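Local atomic coordinates of xyloglucan-specific endo-beta-1,4-glucanase BoGH9A (Bacteroides ovatus, PDB entry 6DHT), a protein that cleaves internal beta-1,4-glucosidic linkages in the backbone of xyloglucan, releasing xyloglucan oligosaccharides. Residues A[209-215]-A[285-289]; A[187-191]-A[277-282]; A[116-122]-A[203-207]; A[111-115]-A[554-558]. All blocks are in the same frame, centred on the assembly; numbering follows the deposited sequence.

Contact 1 (A[209-215]-A[285-289]). With CA (calcium ion), chain D; EDO (1,2-ethanediol), chain H.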
loop_
_atom_site.group_PDB
_atom_site.type_symbol
_atom_site.label_atom_id
_atom_site.label_comp_id
_atom_site.label_asym_id
_atom_site.label_seq_id
_atom_site.Cartn_x
_atom_site.Cartn_y
_atom_site.Cartn_z
ATOM N N ASN A 209 8.340 -10.610 20.792
ATOM C CA ASN A 209 9.683 -10.080 20.967
ATOM C C ASN A 209 9.627 -8.616 21.411
ATOM O O ASN A 209 8.574 -8.142 21.813
ATOM C CB ASN A 209 10.536 -10.283 19.713
ATOM C CG ASN A 209 10.110 -9.415 18.543
ATOM O OD1 ASN A 209 9.308 -8.477 18.673
ATOM N ND2 ASN A 209 10.674 -9.721 17.390
ATOM N N HIS A 210 10.745 -7.905 21.301
ATOM C CA HIS A 210 10.833 -6.526 21.784
ATOM C C HIS A 210 10.768 -5.472 20.683
ATOM O O HIS A 210 11.114 -4.307 20.898
ATOM C CB HIS A 210 12.130 -6.335 22.592
ATOM C CG HIS A 210 12.105 -7.003 23.930
ATOM N ND1 HIS A 210 12.079 -8.373 24.077
ATOM C CD2 HIS A 210 12.087 -6.489 25.182
ATOM C CE1 HIS A 210 12.046 -8.674 25.364
ATOM N NE2 HIS A 210 12.052 -7.549 26.054
ATOM N N THR A 211 10.305 -5.887 19.500
ATOM C CA THR A 211 10.338 -5.036 18.317
ATOM C C THR A 211 8.897 -4.831 17.834
ATOM O O THR A 211 8.107 -5.773 17.869
ATOM C CB THR A 211 11.160 -5.681 17.223
ATOM O OG1 THR A 211 12.490 -5.931 17.728
ATOM C CG2 THR A 211 11.288 -4.750 16.033
ATOM N N PRO A 212 8.550 -3.597 17.433
ATOM C CA PRO A 212 7.216 -3.412 16.830
ATOM C C PRO A 212 6.980 -4.358 15.660
ATOM O O PRO A 212 7.838 -4.551 14.791
ATOM C CB PRO A 212 7.244 -1.954 16.353
ATOM C CG PRO A 212 8.224 -1.276 17.319
ATOM C CD PRO A 212 9.298 -2.327 17.496
ATOM N N ASP A 213 5.804 -4.955 15.677
ATOM C CA ASP A 213 5.443 -5.996 14.718
ATOM C C ASP A 213 5.524 -5.517 13.265
ATOM O O ASP A 213 5.910 -6.302 12.407
ATOM C CB ASP A 213 4.057 -6.576 15.000
ATOM C CG ASP A 213 4.022 -7.543 16.170
ATOM O OD1 ASP A 213 5.068 -7.743 16.829
ATOM O OD2 ASP A 213 2.934 -8.078 16.447
ATOM N N LEU A 214 5.172 -4.259 12.984
ATOM C CA LEU A 214 5.357 -3.730 11.633
ATOM C C LEU A 214 6.810 -3.868 11.205
ATOM O O LEU A 214 7.078 -4.282 10.069
ATOM C CB LEU A 214 4.879 -2.290 11.489
ATOM C CG LEU A 214 5.017 -1.685 10.087
ATOM C CD1 LEU A 214 3.876 -0.685 9.883
ATOM C CD2 LEU A 214 6.338 -1.036 9.842
ATOM N N LEU A 215 7.757 -3.544 12.092
ATOM C CA LEU A 215 9.164 -3.648 11.740
ATOM C C LEU A 215 9.603 -5.102 11.615
ATOM O O LEU A 215 10.395 -5.412 10.734
ATOM C CB LEU A 215 10.033 -2.949 12.772
ATOM C CG LEU A 215 9.903 -1.432 12.836
ATOM C CD1 LEU A 215 10.936 -0.850 13.827
ATOM C CD2 LEU A 215 10.029 -0.757 11.470
ATOM N N TYR A 285 16.767 -1.607 17.989
ATOM C CA TYR A 285 16.353 -3.005 18.094
ATOM C C TYR A 285 17.499 -3.970 17.802
ATOM O O TYR A 285 17.349 -4.979 17.117
ATOM C CB TYR A 285 15.099 -3.238 17.195
ATOM C CG TYR A 285 13.992 -2.270 17.557
ATOM C CD1 TYR A 285 13.305 -2.400 18.757
ATOM C CD2 TYR A 285 13.666 -1.204 16.722
ATOM C CE1 TYR A 285 12.323 -1.507 19.121
ATOM C CE2 TYR A 285 12.679 -0.296 17.077
ATOM C CZ TYR A 285 12.010 -0.456 18.271
ATOM O OH TYR A 285 11.030 0.429 18.656
ATOM N N GLU A 286 18.649 -3.651 18.386
ATOM C CA GLU A 286 19.813 -4.501 18.292
ATOM C C GLU A 286 19.580 -5.832 19.000
ATOM O O GLU A 286 20.173 -6.845 18.625
ATOM C CB GLU A 286 21.018 -3.787 18.899
ATOM C CG GLU A 286 21.543 -2.669 18.024
ATOM C CD GLU A 286 22.220 -3.180 16.754
ATOM O OE1 GLU A 286 22.783 -4.310 16.777
ATOM O OE2 GLU A 286 22.193 -2.443 15.735
ATOM N N GLU A 287 18.699 -5.850 19.990
ATOM C CA GLU A 287 18.397 -7.084 20.700
ATOM C C GLU A 287 17.834 -8.148 19.778
ATOM O O GLU A 287 18.300 -9.286 19.758
ATOM C CB GLU A 287 17.435 -6.820 21.859
ATOM C CG GLU A 287 16.994 -8.079 22.581
ATOM C CD GLU A 287 16.102 -7.799 23.783
ATOM O OE1 GLU A 287 15.602 -6.661 23.915
ATOM O OE2 GLU A 287 15.906 -8.723 24.599
ATOM N N ASP A 288 16.831 -7.776 18.992
ATOM C CA ASP A 288 16.181 -8.732 18.114
ATOM C C ASP A 288 16.817 -8.772 16.731
ATOM O O ASP A 288 16.730 -9.779 16.032
ATOM C CB ASP A 288 14.695 -8.367 17.998
ATOM C CG ASP A 288 13.912 -8.656 19.272
ATOM O OD1 ASP A 288 14.273 -9.584 20.038
ATOM O OD2 ASP A 288 12.928 -7.939 19.538
ATOM N N TYR A 289 17.439 -7.675 16.328
ATOM C CA TYR A 289 18.085 -7.602 15.017
ATOM C C TYR A 289 19.534 -7.132 15.108
ATOM O O TYR A 289 19.901 -6.080 14.594
ATOM C CB TYR A 289 17.234 -6.740 14.060
ATOM C CG TYR A 289 15.871 -7.361 13.858
ATOM C CD1 TYR A 289 15.688 -8.399 12.960
ATOM C CD2 TYR A 289 14.784 -6.959 14.621
ATOM C CE1 TYR A 289 14.473 -9.011 12.807
ATOM C CE2 TYR A 289 13.546 -7.566 14.466
ATOM C CZ TYR A 289 13.399 -8.592 13.555
ATOM O OH TYR A 289 12.189 -9.228 13.375
HETATM CA CA CA D . 7.285 -7.888 17.607
HETATM C C1 EDO H . 6.966 -4.044 22.218
HETATM O O1 EDO H . 7.366 -5.218 21.502
HETATM C C2 EDO H . 7.515 -2.843 21.463
HETATM O O2 EDO H . 6.900 -2.826 20.175
HETATM O O HOH W 1 6.443 -7.653 19.802
HETATM O O HOH W 2 12.823 -10.290 22.249
#
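D288 grips the segment 209-215 with one carboxylate oxygen, OD2. Its syn lone pair takes the backbone N of H210, at 2.8 Å from OD2, and its anti lone pair takes the hydroxyl of T211, with OG1 2.7 Å from OD2. The amide of N209 lies stacked on the same carboxylate, with the two planes 20° apart. The two bonds and the stack make the polar half of the tight side.

The apolar part is built round the ring of Y285. T211 CG2 sits over one face of it, 4.2 Å from the centroid. P212 crosses the ring at about a right angle, with CD 3.4 Å from Y285 CZ. L215 CD1 also touches Y285 CE2. Y190 of helix 176-192 touches P212, L215 and Y285.

The solvent side is looser. H210 and E287 are both exposed, and E287 OE1 hangs over one face of the imidazole, 3.5 Å from H210 CG. Water 2 links H210 ND1 to D288 OD1.

N209 OD1 binds the calcium ion at 2.4 Å and accepts from T211 N, which comes from above the carbonyl plane. That second bond makes an Asx turn. T211 O, D213 OD1 and water 1 also bind the metal, and E206 O and D216 OD2 complete the set. Residues 209-212 thus form a calcium-binding loop, with P212 as N-cap of helix 213-226, whose first residue D213 is a ligand.

Contact 2 (A[187-191]-A[277-282]); sequences QSIYQ and QSSRLF. With EDO (1,2-ethanediol), chain I.
The amide nitrogen NE2 of Q187 is held by two acceptors on the facing helix. Q277 OE1 lies 2.9 Å from NE2, and S278 OG lies 3.0 Å from NE2 on a nearly straight bond of 173°. Both acceptors are close to the amide plane of Q187. The two bonds should fix the rotation of this amide. Seen from Q277, the donor stands above the carbonyl plane. Q187 OE1 is buried and has no partner in the model. It lies near the edge of the F282 ring and the side chain of L215. S278 OG is also bonded to V274 O.

L281 fills the middle. With CG beside the backbone N (chi1 -56°), its two methyls part, one to each glutamine. CD1 is 3.6 Å from Q187 CB and also touches Y190 CD2. CD2 is 3.4 Å from Q191 CG.

Q191 forms the outer end. Its NE2 turns back to Q187 O, while Q191 N reaches the same oxygen from the opposite face. Q191 OE1 takes a long bond of 3.3 Å from R280 NH2, in the guanidinium plane. R280 NH2 also forms a salt bridge with E348, and Q191 OE1 accepts from Q388 NE2. Water 4 joins Q191 NE2 to Q277 NE2, and water 5 joins Q191 OE1 to R280 NE.

The helical segments 187-191 and 277-281 run roughly parallel, 33° apart, with axes 11.3 Å apart at closest. Glutamine and leucine side chains bridge this distance. This is helix-to-helix packing within the (alpha/alpha)6 barrel characteristic of glycoside hydrolase family 9.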
loop_
_atom_site.group_PDB
_atom_site.type_symbol
_atom_site.label_atom_id
_atom_site.label_comp_id
_atom_site.label_asym_id
_atom_site.label_seq_id
_atom_site.Cartn_x
_atom_site.Cartn_y
_atom_site.Cartn_z
ATOM N N GLN A 187 7.046 2.308 6.206
ATOM C CA GLN A 187 7.979 2.869 7.194
ATOM C C GLN A 187 7.912 4.390 7.262
ATOM O O GLN A 187 8.319 4.988 8.274
ATOM C CB GLN A 187 9.418 2.332 6.950
ATOM C CG GLN A 187 9.512 0.872 7.349
ATOM C CD GLN A 187 10.903 0.241 7.371
ATOM O OE1 GLN A 187 11.055 -0.810 7.989
ATOM N NE2 GLN A 187 11.867 0.809 6.670
ATOM N N SER A 188 7.411 5.059 6.228
ATOM C CA SER A 188 7.149 6.502 6.311
ATOM C C SER A 188 6.039 6.731 7.346
ATOM O O SER A 188 6.154 7.594 8.231
ATOM C CB SER A 188 6.720 7.081 4.955
ATOM O OG SER A 188 7.739 6.930 3.978
ATOM N N ILE A 189 4.962 5.959 7.279
ATOM C CA ILE A 189 3.857 6.153 8.216
ATOM C C ILE A 189 4.256 5.680 9.629
ATOM O O ILE A 189 3.898 6.307 10.643
ATOM C CB ILE A 189 2.543 5.480 7.671
ATOM C CG1 ILE A 189 1.824 6.410 6.665
ATOM C CG2 ILE A 189 1.560 5.131 8.768
ATOM C CD1 ILE A 189 2.559 6.750 5.464
ATOM N N TYR A 190 5.023 4.598 9.696
ATOM C CA TYR A 190 5.560 4.134 10.977
ATOM C C TYR A 190 6.231 5.261 11.783
ATOM O O TYR A 190 5.997 5.416 12.990
ATOM C CB TYR A 190 6.561 2.994 10.728
ATOM C CG TYR A 190 7.272 2.597 11.995
ATOM C CD1 TYR A 190 6.679 1.717 12.897
ATOM C CD2 TYR A 190 8.534 3.114 12.287
ATOM C CE1 TYR A 190 7.313 1.406 14.105
ATOM C CE2 TYR A 190 9.155 2.801 13.441
ATOM C CZ TYR A 190 8.561 1.932 14.335
ATOM O OH TYR A 190 9.248 1.663 15.520
ATOM N N GLN A 191 7.052 6.052 11.105
ATOM C CA GLN A 191 7.824 7.113 11.759
ATOM C C GLN A 191 6.948 8.199 12.345
ATOM O O GLN A 191 7.375 8.916 13.263
ATOM C CB GLN A 191 8.820 7.705 10.771
ATOM C CG GLN A 191 10.022 6.803 10.498
ATOM C CD GLN A 191 10.888 7.307 9.369
ATOM O OE1 GLN A 191 11.861 8.023 9.590
ATOM N NE2 GLN A 191 10.590 6.898 8.156
ATOM N N GLN A 277 16.832 4.251 5.252
ATOM C CA GLN A 277 15.684 4.450 6.127
ATOM C C GLN A 277 15.685 3.422 7.260
ATOM O O GLN A 277 15.567 3.758 8.429
ATOM C CB GLN A 277 14.406 4.297 5.293
ATOM C CG GLN A 277 13.088 4.673 5.982
ATOM C CD GLN A 277 11.880 4.212 5.194
ATOM O OE1 GLN A 277 11.797 3.060 4.777
ATOM N NE2 GLN A 277 10.953 5.113 4.977
ATOM N N SER A 278 15.763 2.140 6.884
ATOM C CA SER A 278 15.714 1.057 7.864
ATOM C C SER A 278 16.845 1.131 8.899
ATOM O O SER A 278 16.659 0.742 10.052
ATOM C CB SER A 278 15.726 -0.302 7.162
ATOM O OG SER A 278 14.602 -0.400 6.287
ATOM N N SER A 279 18.016 1.592 8.468
ATOM C CA SER A 279 19.151 1.724 9.371
ATOM C C SER A 279 18.754 2.550 10.589
ATOM O O SER A 279 19.065 2.184 11.722
ATOM C CB SER A 279 20.323 2.375 8.650
ATOM O OG SER A 279 21.439 2.393 9.519
ATOM N N ARG A 280 18.045 3.656 10.366
ATOM C CA ARG A 280 17.618 4.508 11.471
ATOM C C ARG A 280 16.571 3.827 12.335
ATOM O O ARG A 280 16.606 3.884 13.565
ATOM C CB ARG A 280 17.037 5.830 10.954
ATOM C CG ARG A 280 17.954 6.624 10.076
ATOM C CD ARG A 280 17.415 8.039 9.815
ATOM N NE ARG A 280 16.058 8.089 9.273
ATOM C CZ ARG A 280 15.752 8.044 7.975
ATOM N NH1 ARG A 280 16.711 7.938 7.073
ATOM N NH2 ARG A 280 14.479 8.091 7.586
ATOM N N LEU A 281 15.598 3.187 11.688
ATOM C CA LEU A 281 14.468 2.655 12.431
ATOM C C LEU A 281 14.806 1.440 13.265
ATOM O O LEU A 281 14.115 1.154 14.233
ATOM C CB LEU A 281 13.311 2.299 11.499
ATOM C CG LEU A 281 12.801 3.427 10.598
ATOM C CD1 LEU A 281 11.588 2.927 9.798
ATOM C CD2 LEU A 281 12.550 4.711 11.299
ATOM N N PHE A 282 15.824 0.676 12.852
ATOM C CA PHE A 282 16.184 -0.536 13.567
ATOM C C PHE A 282 17.351 -0.303 14.559
ATOM O O PHE A 282 17.779 -1.242 15.216
ATOM C CB PHE A 282 16.523 -1.654 12.577
ATOM C CG PHE A 282 15.313 -2.296 11.952
ATOM C CD1 PHE A 282 14.696 -1.720 10.850
ATOM C CD2 PHE A 282 14.807 -3.480 12.455
ATOM C CE1 PHE A 282 13.578 -2.312 10.271
ATOM C CE2 PHE A 282 13.700 -4.082 11.870
ATOM C CZ PHE A 282 13.097 -3.493 10.776
HETATM C C1 EDO I . 13.066 5.694 14.503
HETATM O O1 EDO I . 14.220 6.232 13.837
HETATM C C2 EDO I . 12.008 6.787 14.555
HETATM O O2 EDO I . 12.022 7.522 13.323
HETATM O O HOH W 3 11.878 2.693 15.368
HETATM O O HOH W 4 11.763 7.998 5.512
HETATM O O HOH W 5 14.055 8.255 11.366
#

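Contact 3 (A[116-122]-A[203-207]). With CA (calcium ion), chain D.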
loop_
_atom_site.group_PDB
_atom_site.type_symbol
_atom_site.label_atom_id
_atom_site.label_comp_id
_atom_site.label_asym_id
_atom_site.label_seq_id
_atom_site.Cartn_x
_atom_site.Cartn_y
_atom_site.Cartn_z
ATOM N N TYR A 116 2.394 -11.222 6.183
ATOM C CA TYR A 116 2.748 -12.496 6.791
ATOM C C TYR A 116 2.304 -13.671 5.903
ATOM O O TYR A 116 3.075 -14.587 5.638
ATOM C CB TYR A 116 2.192 -12.600 8.218
ATOM C CG TYR A 116 2.192 -14.027 8.730
ATOM C CD1 TYR A 116 3.346 -14.612 9.241
ATOM C CD2 TYR A 116 1.035 -14.787 8.691
ATOM C CE1 TYR A 116 3.338 -15.925 9.683
ATOM C CE2 TYR A 116 1.023 -16.094 9.142
ATOM C CZ TYR A 116 2.178 -16.651 9.644
ATOM O OH TYR A 116 2.189 -17.958 10.094
ATOM N N TYR A 117 1.071 -13.612 5.390
ATOM C CA TYR A 117 0.590 -14.656 4.507
ATOM C C TYR A 117 1.408 -14.741 3.203
ATOM O O TYR A 117 1.515 -15.813 2.596
ATOM C CB TYR A 117 -0.887 -14.455 4.197
ATOM C CG TYR A 117 -1.786 -14.732 5.373
ATOM C CD1 TYR A 117 -2.021 -16.040 5.798
ATOM C CD2 TYR A 117 -2.434 -13.701 6.040
ATOM C CE1 TYR A 117 -2.866 -16.305 6.846
ATOM C CE2 TYR A 117 -3.259 -13.960 7.102
ATOM C CZ TYR A 117 -3.474 -15.275 7.496
ATOM O OH TYR A 117 -4.331 -15.506 8.558
ATOM N N GLN A 118 1.987 -13.631 2.762
ATOM C CA GLN A 118 2.809 -13.620 1.556
ATOM C C GLN A 118 4.247 -14.145 1.751
ATOM O O GLN A 118 5.049 -14.178 0.799
ATOM C CB GLN A 118 2.894 -12.212 0.970
ATOM C CG GLN A 118 1.585 -11.604 0.471
ATOM C CD GLN A 118 1.055 -12.264 -0.782
ATOM O OE1 GLN A 118 0.142 -13.088 -0.720
ATOM N NE2 GLN A 118 1.583 -11.863 -1.931
ATOM N N ARG A 119 4.610 -14.508 2.978
ATOM C CA ARG A 119 6.002 -14.858 3.248
ATOM C C ARG A 119 6.388 -16.160 2.584
ATOM O O ARG A 119 5.625 -17.120 2.592
ATOM C CB ARG A 119 6.235 -15.050 4.741
ATOM C CG ARG A 119 6.274 -13.754 5.556
ATOM C CD ARG A 119 6.717 -14.060 6.957
ATOM N NE ARG A 119 6.523 -12.926 7.863
ATOM C CZ ARG A 119 6.812 -12.971 9.159
ATOM N NH1 ARG A 119 7.331 -14.083 9.667
ATOM N NH2 ARG A 119 6.597 -11.910 9.936
ATOM N N THR A 120 7.608 -16.162 2.055
ATOM C CA THR A 120 8.236 -17.349 1.464
ATOM C C THR A 120 9.205 -17.970 2.459
ATOM O O THR A 120 9.574 -17.358 3.456
ATOM C CB THR A 120 9.042 -16.977 0.217
ATOM O OG1 THR A 120 10.216 -16.227 0.565
ATOM C CG2 THR A 120 8.162 -16.205 -0.766
ATOM N N ALA A 121 9.633 -19.194 2.160
ATOM C CA ALA A 121 10.713 -19.857 2.887
ATOM C C ALA A 121 10.400 -20.111 4.344
ATOM O O ALA A 121 11.310 -20.203 5.166
ATOM C CB ALA A 121 12.020 -19.063 2.764
ATOM N N MET A 122 9.125 -20.224 4.690
ATOM C CA MET A 122 8.788 -20.637 6.044
ATOM C C MET A 122 7.388 -21.198 6.157
ATOM O O MET A 122 6.495 -20.853 5.376
ATOM C CB MET A 122 8.975 -19.493 7.030
ATOM C CG MET A 122 7.864 -18.477 7.062
ATOM S SD MET A 122 8.303 -17.300 8.330
ATOM C CE MET A 122 7.453 -17.963 9.749
ATOM N N ASN A 203 -0.440 -10.978 15.970
ATOM C CA ASN A 203 -0.302 -12.422 16.071
ATOM C C ASN A 203 0.487 -13.022 14.914
ATOM O O ASN A 203 -0.011 -13.845 14.142
ATOM C CB ASN A 203 -1.667 -13.100 16.229
ATOM C CG ASN A 203 -1.542 -14.589 16.496
ATOM O OD1 ASN A 203 -0.573 -15.045 17.096
ATOM N ND2 ASN A 203 -2.504 -15.355 16.023
ATOM N N ILE A 204 1.725 -12.559 14.792
ATOM C CA ILE A 204 2.730 -13.151 13.924
ATOM C C ILE A 204 3.777 -13.821 14.823
ATOM O O ILE A 204 3.780 -13.607 16.032
ATOM C CB ILE A 204 3.392 -12.101 13.000
ATOM C CG1 ILE A 204 3.921 -10.901 13.800
ATOM C CG2 ILE A 204 2.402 -11.642 11.946
ATOM C CD1 ILE A 204 4.769 -9.944 12.996
ATOM N N PRO A 205 4.665 -14.640 14.252
ATOM C CA PRO A 205 5.637 -15.340 15.099
ATOM C C PRO A 205 6.468 -14.387 15.962
ATOM O O PRO A 205 6.931 -14.771 17.045
ATOM C CB PRO A 205 6.490 -16.106 14.087
ATOM C CG PRO A 205 5.561 -16.340 12.947
ATOM C CD PRO A 205 4.741 -15.090 12.857
ATOM N N GLU A 206 6.610 -13.147 15.505
ATOM C CA GLU A 206 7.464 -12.168 16.166
ATOM C C GLU A 206 6.675 -11.260 17.122
ATOM O O GLU A 206 7.207 -10.244 17.593
ATOM C CB GLU A 206 8.234 -11.335 15.129
ATOM C CG GLU A 206 9.040 -12.178 14.110
ATOM C CD GLU A 206 8.206 -12.794 12.979
ATOM O OE1 GLU A 206 7.002 -12.471 12.833
ATOM O OE2 GLU A 206 8.785 -13.617 12.213
ATOM N N SER A 207 5.430 -11.617 17.416
ATOM C CA SER A 207 4.584 -10.766 18.250
ATOM C C SER A 207 5.007 -10.706 19.717
ATOM O O SER A 207 4.570 -9.815 20.434
ATOM C CB SER A 207 3.110 -11.157 18.174
ATOM O OG SER A 207 2.551 -10.791 16.912
HETATM CA CA CA D . 7.285 -7.888 17.607
HETATM O O HOH W 1 6.443 -7.653 19.802
#
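A calcium-binding loop meets the loop that follows helix 105-117 of the family 9 catalytic domain, through E206 and R119. The calcium-binding side is a type I beta turn from I204 to S207. The turn is closed by S207 N to I204 O, and S207 OG takes the backbone N of I204. E206 O binds the calcium ion at 2.4 Å, so the turn supplies a metal ligand through its backbone and a charge through its side chain.

That charge is gripped end-on by R119, one nitrogen to each oxygen. R119 NH1 is 3.0 Å from E206 OE2, on its syn side. R119 NH2 is 3.0 Å from E206 OE1 and comes from above the carboxylate plane. Guanidinium and carboxylate are 52° apart, so the fork is twisted rather than flat. The arginine chain is extended from CG to NE, which carries the guanidinium to E206. NH2 also forms a salt bridge with E217 of helix 213-226. A leucine here would remove the guanidinium, and E206 and E217 would probably be left as neighbouring carboxylates without their shared positive mate.

Y116 and M122 pack on the turn's apolar residues. With Y116 CG anti to the backbone N (chi1 164°), the ring is brought to the turn, where Y116 CE1 is 3.6 Å from P205 CD. I204 CG2 touches Y116 CB. M122 CE reaches P205 CG, and M122 SD takes a weak bond from R119 NH1. One face of the R119 guanidinium is covered by Y116 CD1, which stands 3.8 Å above its centre.

Contact 4 (A[111-115]-A[554-558]). With EDO (1,2-ethanediol), chain G.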
loop_
_atom_site.group_PDB
_atom_site.type_symbol
_atom_site.label_atom_id
_atom_site.label_comp_id
_atom_site.label_asym_id
_atom_site.label_seq_id
_atom_site.Cartn_x
_atom_site.Cartn_y
_atom_site.Cartn_z
ATOM N N ALA A 111 -4.530 -5.649 7.105
ATOM C CA ALA A 111 -3.724 -5.175 5.991
ATOM C C ALA A 111 -2.243 -5.471 6.210
ATOM O O ALA A 111 -1.522 -5.867 5.282
ATOM C CB ALA A 111 -3.962 -3.710 5.772
ATOM N N LEU A 112 -1.761 -5.277 7.441
ATOM C CA LEU A 112 -0.388 -5.609 7.761
ATOM C C LEU A 112 -0.165 -7.114 7.811
ATOM O O LEU A 112 0.872 -7.606 7.320
ATOM C CB LEU A 112 -0.025 -4.954 9.097
ATOM C CG LEU A 112 1.407 -5.170 9.566
ATOM C CD1 LEU A 112 2.444 -4.712 8.549
ATOM C CD2 LEU A 112 1.608 -4.434 10.878
ATOM N N LYS A 113 -1.117 -7.842 8.363
ATOM C CA LYS A 113 -0.999 -9.285 8.494
ATOM C C LYS A 113 -0.997 -9.973 7.124
ATOM O O LYS A 113 -0.500 -11.098 6.995
ATOM C CB LYS A 113 -2.135 -9.797 9.378
ATOM C CG LYS A 113 -2.128 -11.257 9.747
ATOM C CD LYS A 113 -0.879 -11.707 10.476
ATOM C CE LYS A 113 -1.054 -13.147 10.988
ATOM N NZ LYS A 113 -2.050 -13.289 12.086
ATOM N N SER A 114 -1.535 -9.316 6.095
ATOM C CA SER A 114 -1.501 -9.881 4.749
ATOM C C SER A 114 -0.074 -10.197 4.313
ATOM O O SER A 114 0.157 -11.178 3.581
ATOM C CB SER A 114 -2.139 -8.915 3.747
ATOM O OG SER A 114 -1.306 -7.797 3.452
ATOM N N PHE A 115 0.887 -9.380 4.744
ATOM C CA PHE A 115 2.279 -9.576 4.388
ATOM C C PHE A 115 2.820 -10.890 4.964
ATOM O O PHE A 115 3.606 -11.594 4.306
ATOM C CB PHE A 115 3.124 -8.391 4.853
ATOM C CG PHE A 115 2.871 -7.140 4.058
ATOM C CD1 PHE A 115 1.829 -6.282 4.382
ATOM C CD2 PHE A 115 3.676 -6.834 2.957
ATOM C CE1 PHE A 115 1.579 -5.150 3.599
ATOM C CE2 PHE A 115 3.431 -5.705 2.199
ATOM C CZ PHE A 115 2.373 -4.877 2.517
ATOM N N ASN A 554 -1.352 -3.257 -0.852
ATOM C CA ASN A 554 -1.548 -3.389 0.582
ATOM C C ASN A 554 -0.701 -2.414 1.397
ATOM O O ASN A 554 -1.102 -2.038 2.507
ATOM C CB ASN A 554 -1.367 -4.816 1.053
ATOM C CG ASN A 554 -2.686 -5.470 1.293
ATOM O OD1 ASN A 554 -3.500 -5.581 0.370
ATOM N ND2 ASN A 554 -2.961 -5.832 2.527
ATOM N N ALA A 555 0.447 -1.979 0.858
ATOM C CA ALA A 555 1.262 -0.996 1.568
ATOM C C ALA A 555 0.474 0.291 1.696
ATOM O O ALA A 555 0.488 0.934 2.739
ATOM C CB ALA A 555 2.561 -0.750 0.836
ATOM N N ALA A 556 -0.225 0.660 0.623
ATOM C CA ALA A 556 -1.082 1.847 0.635
ATOM C C ALA A 556 -2.194 1.710 1.657
ATOM O O ALA A 556 -2.520 2.641 2.389
ATOM C CB ALA A 556 -1.662 2.099 -0.745
ATOM N N LEU A 557 -2.825 0.543 1.677
ATOM C CA LEU A 557 -3.877 0.292 2.671
ATOM C C LEU A 557 -3.356 0.348 4.094
ATOM O O LEU A 557 -3.980 0.959 4.954
ATOM C CB LEU A 557 -4.504 -1.072 2.398
ATOM C CG LEU A 557 -5.624 -1.511 3.330
ATOM C CD1 LEU A 557 -6.811 -0.537 3.262
ATOM C CD2 LEU A 557 -6.058 -2.931 3.023
ATOM N N VAL A 558 -2.217 -0.275 4.368
ATOM C CA VAL A 558 -1.622 -0.169 5.709
ATOM C C VAL A 558 -1.343 1.290 6.051
ATOM O O VAL A 558 -1.635 1.751 7.163
ATOM C CB VAL A 558 -0.294 -0.949 5.765
ATOM C CG1 VAL A 558 0.527 -0.571 7.002
ATOM C CG2 VAL A 558 -0.512 -2.452 5.749
HETATM C C1 EDO G . -4.772 -10.729 13.298
HETATM O O1 EDO G . -4.797 -11.975 12.577
HETATM C C2 EDO G . -4.550 -9.577 12.319
HETATM O O2 EDO G . -5.640 -9.476 11.378
#
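A111 and V558 form the apolar centre, where the two helices come closest. Their CA atoms are 5.4 Å apart. V558 CG2 is 3.5 Å from A111 C and lies against the backbone N of L112. CG2 stands beside the backbone N of V558 and CG1 anti to it (chi1 165°), which turns CG2 onto the backbone of A111 and L112. A111 CB also meets L557 CD2 at 3.5 Å.

F115 extends the apolar zone. Its CE1 touches V558 CG2 at 4.0 Å and N554 CB at 3.9 Å. The backbone N of A555 lies in the ring plane at its edge. M186 of helix 176-192 lies against F115, A555 and V558.

The polar edge is at N554. N554 and S114 each have two deposited conformers, so the detail here is doubtful. In the conformers modelled here N554 ND2 donates to A111 O at 3.1 Å, in the carbonyl plane and on a lone pair, and S114 OG also donates to A111 O. N554 is also tied to G512 O and L514 N.

K113 points away from the partner helix. Its NZ bonds to the carbonyls of Y128, I202 and N203, and to a 1,2-ethanediol O1 at 3.1 Å. A methionine in its place would take away the ammonium, and those three carbonyls would probably lose their shared donor. Segments 111-115 and 554-558 are roughly antiparallel, 143° apart, with axes 9.0 Å apart at closest. Such packing, between the first and last helices of the catalytic domain, fits the (alpha/alpha)6 barrel of family 9.

Overall arrangement
Contacts 2 and 4 are buried helix pairs, while contacts 1 and 3 lie nearer the surface and share one calcium ion and water 1. Contact 4 is the most central, its centre about 6 Å from the chain's centre, and mainly apolar. Contact 2 is also a helix pair but relies on glutamines. Contacts 3 and 4 both use helix 105-117, and I204 packs on K113 between them. Contacts 1 and 3 are joined by D213 OD2 near S207 OG. Contact 1 rests on contact 2 through L215 and P212. Metal ligands, and in contact 3 a salt bridge, thus mark the loops, whereas side-chain packing and side-chain amide hydrogen bonds mark the barrel helices.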